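Local coordinates for hypothetical protein (Legionella pneumophila subsp. pneumophila, PDB 4JX2) that is of unknown function but is probably secreted, a mainly helical protein that also carries a small mixed beta sheet, at residues Met141-Leu145 / Met193-Leu197. Numbering follows the deposited sequence.
Sequences MENLL and MSDVL
Met141 and Leu145 face Met193 and Leu197 where two helices run roughly antiparallel; the axes of the two short segments approach to 10.2 Å, with 150° between their N-to-C directions. At that spacing side chains bridge most of the gap, in places reaching the opposite backbone, and two selenomethionines reach past one another in opposite senses. Met141, with CG anti to its own nitrogen (chi1 -162°), extends to the far helix, where its SE lies 3.7 Å from Val196 CG1 and 3.9 Å from Leu197 CG. Met193 answers in reverse: its SE settles over the turn at Leu144 and Leu145, while its CE lies 3.6 Å from Leu144 CD2, the two side chains crossing nearly at a right angle. Met141 CG meets Met193 CG at 3.8 Å. Alongside, Leu145 CD2 approaches the backbone of Ser194 and also lies 4.0 Å from Leu197 CD1. The side-chain contacts are apolar; Ser194 OG is satisfied outside them by Gln430 O. Leu123 of helix 119-131 touches both selenomethionines, and Phe203 packs on Met141 and Val196. Interdigitated side chains thus join helices 136-155 and 175-197 in a largely buried antiparallel helix-helix packing within the DUF5624 region.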
loop_
_atom_site.group_PDB
_atom_site.type_symbol
_atom_site.label_atom_id
_atom_site.label_comp_id
_atom_site.label_asym_id
_atom_site.label_seq_id
_atom_site.Cartn_x
_atom_site.Cartn_y
_atom_site.Cartn_z
HETATM N N MSE A 141 -24.037 -26.165 0.948
HETATM C CA MSE A 141 -23.271 -27.331 1.382
HETATM C C MSE A 141 -23.638 -28.569 0.563
HETATM O O MSE A 141 -22.733 -29.318 0.167
HETATM C CB MSE A 141 -23.437 -27.626 2.872
HETATM C CG MSE A 141 -22.330 -28.544 3.385
HETATM SE SE MSE A 141 -22.573 -29.185 5.178
HETATM C CE MSE A 141 -21.634 -27.854 6.079
ATOM N N GLU A 142 -24.947 -28.770 0.275
ATOM C CA GLU A 142 -25.399 -29.903 -0.535
ATOM C C GLU A 142 -24.680 -29.892 -1.912
ATOM O O GLU A 142 -24.206 -30.931 -2.380
ATOM C CB GLU A 142 -26.916 -29.857 -0.703
ATOM C CG GLU A 142 -27.492 -31.040 -1.480
ATOM C CD GLU A 142 -27.333 -31.084 -2.997
ATOM O OE1 GLU A 142 -27.321 -30.012 -3.653
ATOM O OE2 GLU A 142 -27.229 -32.214 -3.531
ATOM N N ASN A 143 -24.602 -28.707 -2.540
ATOM C CA ASN A 143 -23.974 -28.515 -3.832
ATOM C C ASN A 143 -22.465 -28.693 -3.729
ATOM O O ASN A 143 -21.878 -29.350 -4.594
ATOM C CB ASN A 143 -24.324 -27.152 -4.380
ATOM C CG ASN A 143 -23.700 -26.916 -5.706
ATOM O OD1 ASN A 143 -24.162 -27.443 -6.739
ATOM N ND2 ASN A 143 -22.593 -26.175 -5.675
ATOM N N LEU A 144 -21.845 -28.131 -2.664
ATOM C CA LEU A 144 -20.423 -28.272 -2.389
ATOM C C LEU A 144 -20.067 -29.771 -2.271
ATOM O O LEU A 144 -19.113 -30.212 -2.916
ATOM C CB LEU A 144 -20.026 -27.499 -1.123
ATOM C CG LEU A 144 -18.519 -27.428 -0.830
ATOM C CD1 LEU A 144 -17.750 -26.773 -1.971
ATOM C CD2 LEU A 144 -18.252 -26.665 0.443
ATOM N N LEU A 145 -20.873 -30.556 -1.507
ATOM C CA LEU A 145 -20.687 -31.993 -1.326
ATOM C C LEU A 145 -20.822 -32.733 -2.689
ATOM O O LEU A 145 -19.984 -33.583 -3.019
ATOM C CB LEU A 145 -21.690 -32.511 -0.280
ATOM C CG LEU A 145 -21.916 -34.025 -0.142
ATOM C CD1 LEU A 145 -20.625 -34.783 0.021
ATOM C CD2 LEU A 145 -22.785 -34.313 1.042
HETATM N N MSE A 193 -19.327 -33.359 5.418
HETATM C CA MSE A 193 -20.516 -32.605 5.003
HETATM C C MSE A 193 -21.761 -33.468 5.072
HETATM O O MSE A 193 -22.801 -33.004 5.547
HETATM C CB MSE A 193 -20.346 -32.051 3.604
HETATM C CG MSE A 193 -19.371 -30.911 3.562
HETATM SE SE MSE A 193 -19.091 -30.271 1.758
HETATM C CE MSE A 193 -17.285 -29.750 2.047
ATOM N N SER A 194 -21.627 -34.745 4.670
ATOM C CA SER A 194 -22.704 -35.719 4.712
ATOM C C SER A 194 -23.242 -35.873 6.143
ATOM O O SER A 194 -24.461 -35.829 6.348
ATOM C CB SER A 194 -22.215 -37.057 4.172
ATOM O OG SER A 194 -23.262 -38.009 4.203
ATOM N N ASP A 195 -22.316 -35.990 7.127
ATOM C CA ASP A 195 -22.588 -36.153 8.551
ATOM C C ASP A 195 -23.285 -34.939 9.137
ATOM O O ASP A 195 -24.136 -35.097 10.006
ATOM C CB ASP A 195 -21.276 -36.441 9.297
ATOM C CG ASP A 195 -20.706 -37.838 9.058
ATOM O OD1 ASP A 195 -21.458 -38.719 8.551
ATOM O OD2 ASP A 195 -19.521 -38.057 9.393
ATOM N N VAL A 196 -22.951 -33.739 8.647
ATOM C CA VAL A 196 -23.554 -32.476 9.097
ATOM C C VAL A 196 -25.016 -32.405 8.590
ATOM O O VAL A 196 -25.931 -32.126 9.384
ATOM C CB VAL A 196 -22.705 -31.250 8.645
ATOM C CG1 VAL A 196 -23.512 -29.948 8.700
ATOM C CG2 VAL A 196 -21.420 -31.137 9.461
ATOM N N LEU A 197 -25.224 -32.683 7.280
ATOM C CA LEU A 197 -26.535 -32.643 6.632
ATOM C C LEU A 197 -27.438 -33.798 7.104
ATOM O O LEU A 197 -28.670 -33.665 7.057
ATOM C CB LEU A 197 -26.393 -32.655 5.103
ATOM C CG LEU A 197 -25.635 -31.488 4.464
ATOM C CD1 LEU A 197 -25.142 -31.855 3.088
ATOM C CD2 LEU A 197 -26.461 -30.228 4.419
#